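Local atomic coordinates of core protein VP4 (PDB entry 2JHP), a protein that acts as a multifunctional RNA-capping enzyme in the bluetongue virus core, with binding sites for S-adenosyl-L-homocysteine and guanine. Residues Y151-I156 against R394-L399. Residues are numbered along the deposited sequence; the frame is centred on the assembly and turned at random.
With SAH (S-adenosyl-L-homocysteine), chain B.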
loop_
_atom_site.group_PDB
_atom_site.type_symbol
_atom_site.label_atom_id
_atom_site.label_comp_id
_atom_site.label_asym_id
_atom_site.label_seq_id
_atom_site.Cartn_x
_atom_site.Cartn_y
_atom_site.Cartn_z
ATOM N N TYR A 151 4.275 -0.014 11.457
ATOM C CA TYR A 151 5.114 1.163 11.641
ATOM C C TYR A 151 5.066 2.096 10.446
ATOM O O TYR A 151 4.695 1.713 9.328
ATOM C CB TYR A 151 6.572 0.767 11.832
ATOM C CG TYR A 151 6.830 -0.261 12.911
ATOM C CD1 TYR A 151 7.112 -1.595 12.584
ATOM C CD2 TYR A 151 6.825 0.090 14.261
ATOM C CE1 TYR A 151 7.370 -2.545 13.573
ATOM C CE2 TYR A 151 7.086 -0.878 15.251
ATOM C CZ TYR A 151 7.350 -2.174 14.890
ATOM O OH TYR A 151 7.593 -3.082 15.873
ATOM N N GLY A 152 5.485 3.328 10.695
ATOM C CA GLY A 152 5.499 4.379 9.684
ATOM C C GLY A 152 5.867 5.723 10.275
ATOM O O GLY A 152 6.227 5.830 11.455
ATOM N N MET A 153 5.788 6.748 9.436
ATOM C CA MET A 153 5.929 8.137 9.873
ATOM C C MET A 153 4.851 8.966 9.166
ATOM O O MET A 153 5.140 9.738 8.255
ATOM C CB MET A 153 7.339 8.659 9.586
ATOM C CG MET A 153 8.429 7.751 10.103
ATOM S SD MET A 153 10.020 8.538 10.183
ATOM C CE MET A 153 9.968 9.235 11.836
ATOM N N PRO A 154 3.586 8.760 9.559
ATOM C CA PRO A 154 2.484 9.431 8.884
ATOM C C PRO A 154 2.406 10.894 9.273
ATOM O O PRO A 154 2.932 11.274 10.321
ATOM C CB PRO A 154 1.255 8.662 9.377
ATOM C CG PRO A 154 1.653 8.126 10.696
ATOM C CD PRO A 154 3.117 7.868 10.641
ATOM N N GLU A 155 1.755 11.693 8.420
ATOM C CA GLU A 155 1.654 13.145 8.577
ATOM C C GLU A 155 0.856 13.424 9.834
ATOM O O GLU A 155 -0.302 13.055 9.933
ATOM C CB GLU A 155 0.979 13.775 7.349
ATOM C CG GLU A 155 1.666 15.058 6.835
ATOM C CD GLU A 155 0.768 15.948 5.933
ATOM O OE1 GLU A 155 -0.069 15.412 5.163
ATOM O OE2 GLU A 155 0.913 17.194 5.988
ATOM N N ILE A 156 1.501 14.053 10.805
ATOM C CA ILE A 156 0.908 14.304 12.120
ATOM C C ILE A 156 -0.264 15.299 12.060
ATOM O O ILE A 156 -0.130 16.364 11.465
ATOM C CB ILE A 156 1.989 14.778 13.120
ATOM C CG1 ILE A 156 2.977 13.639 13.420
ATOM C CG2 ILE A 156 1.361 15.274 14.404
ATOM C CD1 ILE A 156 4.062 14.007 14.413
ATOM N N ARG A 394 5.379 5.135 15.413
ATOM C CA ARG A 394 6.246 6.066 14.677
ATOM C C ARG A 394 7.685 5.544 14.765
ATOM O O ARG A 394 8.246 5.481 15.851
ATOM C CB ARG A 394 6.089 7.493 15.247
ATOM C CG ARG A 394 6.731 8.567 14.394
ATOM C CD ARG A 394 6.167 9.940 14.625
ATOM N NE ARG A 394 6.697 10.869 13.627
ATOM C CZ ARG A 394 6.125 11.138 12.454
ATOM N NH1 ARG A 394 4.981 10.553 12.108
ATOM N NH2 ARG A 394 6.698 11.997 11.622
ATOM N N LYS A 395 8.237 5.136 13.618
ATOM C CA LYS A 395 9.581 4.546 13.505
ATOM C C LYS A 395 10.096 4.716 12.083
ATOM O O LYS A 395 9.352 4.505 11.124
ATOM C CB LYS A 395 9.519 3.041 13.799
ATOM C CG LYS A 395 10.630 2.493 14.678
ATOM C CD LYS A 395 10.189 2.501 16.135
ATOM C CE LYS A 395 11.094 1.661 17.019
ATOM N NZ LYS A 395 10.441 1.379 18.329
ATOM N N ASN A 396 11.365 5.089 11.939
ATOM C CA ASN A 396 11.987 5.196 10.623
ATOM C C ASN A 396 12.497 3.837 10.145
ATOM O O ASN A 396 13.449 3.276 10.702
ATOM C CB ASN A 396 13.120 6.234 10.620
ATOM C CG ASN A 396 13.650 6.546 9.208
ATOM O OD1 ASN A 396 13.616 5.699 8.299
ATOM N ND2 ASN A 396 14.152 7.770 9.024
ATOM N N GLY A 397 11.870 3.340 9.083
ATOM C CA GLY A 397 12.144 2.027 8.534
ATOM C C GLY A 397 13.611 1.745 8.316
ATOM O O GLY A 397 14.077 0.642 8.618
ATOM N N LEU A 398 14.337 2.744 7.809
ATOM C CA LEU A 398 15.755 2.593 7.478
ATOM C C LEU A 398 16.601 2.422 8.725
ATOM O O LEU A 398 17.662 1.811 8.672
ATOM C CB LEU A 398 16.267 3.792 6.683
ATOM C CG LEU A 398 15.519 4.206 5.418
ATOM C CD1 LEU A 398 15.847 5.650 5.067
ATOM C CD2 LEU A 398 15.827 3.274 4.263
ATOM N N LEU A 399 16.129 2.951 9.850
ATOM C CA LEU A 399 16.916 2.944 11.084
ATOM C C LEU A 399 16.461 1.881 12.074
ATOM O O LEU A 399 17.099 1.667 13.098
ATOM C CB LEU A 399 16.880 4.326 11.745
ATOM C CG LEU A 399 17.358 5.524 10.917
ATOM C CD1 LEU A 399 16.809 6.827 11.501
ATOM C CD2 LEU A 399 18.882 5.540 10.834
HETATM N N SAH B . 3.492 1.366 2.792
HETATM C CA SAH B . 2.097 1.763 2.423
HETATM C CB SAH B . 1.901 3.256 2.142
HETATM C CG SAH B . 3.068 4.102 1.667
HETATM S SD SAH B . 2.645 5.864 1.750
HETATM C C SAH B . 1.523 0.920 1.296
HETATM O O SAH B . 1.707 -0.299 1.271
HETATM O OXT SAH B . 0.837 1.426 0.408
HETATM C "C5'" SAH B . 4.350 6.252 2.239
HETATM C "C4'" SAH B . 4.489 6.550 3.722
HETATM O "O4'" SAH B . 5.756 6.143 4.199
HETATM C "C3'" SAH B . 4.349 8.037 4.036
HETATM O "O3'" SAH B . 3.551 8.133 5.204
HETATM C "C2'" SAH B . 5.765 8.491 4.358
HETATM O "O2'" SAH B . 5.811 9.499 5.332
HETATM C "C1'" SAH B . 6.386 7.206 4.905
HETATM N N9 SAH B . 7.862 7.178 4.787
HETATM C C8 SAH B . 8.631 7.674 3.760
HETATM N N7 SAH B . 9.939 7.448 4.049
HETATM C C5 SAH B . 10.018 6.814 5.243
HETATM C C6 SAH B . 11.093 6.344 6.003
HETATM N N6 SAH B . 12.341 6.491 5.565
HETATM N N1 SAH B . 10.861 5.710 7.210
HETATM C C2 SAH B . 9.564 5.544 7.665
HETATM N N3 SAH B . 8.497 6.008 6.915
HETATM C C4 SAH B . 8.716 6.636 5.722
#
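Arg394 turns CG away from its own amide nitrogen (chi1 -169°) and runs extended from CG to NE, bringing its guanidinium alongside Met153, Pro154 and Ile156. There NH1 gives a hydrogen bond to Pro154 O (2.8 Å), which lies somewhat out of the guanidinium plane. Met153 CB packs over one face of the group, toward its rim, while Ile156 CD1 sits centrally over the opposite face, 4.0 Å from CZ; the flat cation is thus sandwiched between aliphatic carbons as well as bonded at its edge.

Met153 crosses Arg394 at about a right angle. Its SD lies 3.9 Å from Asn396 CB, the bend at chi3 (89°) turns CE toward the Arg394 chain, 4.1 Å from NE, and CG touches both Lys395 O and adenine C2 of S-adenosyl-L-homocysteine. In the backbone, Lys395 N bonds to Gly152 O (3.0 Å), joining strand 149-152 to the parallel edge strand 393-394.

The 3-2-1-4-5-7-6 strand order of this sheet is that of a class I methyltransferase, and the contact illustrates how adjacent strand ends build its cofactor site. Met153 O accepts from ribose O2' (3.0 Å). Asn396 OD1 accepts from both adenine N6 (3.1 Å) and, in an Asx turn, Leu398 N, while Gly397 N donates to N1 (3.2 Å). Donor and acceptor thus match adenine's own N6 and N1, a pattern consistent with selection for adenine, with Met153 and Leu398 adding nonpolar contacts to the base.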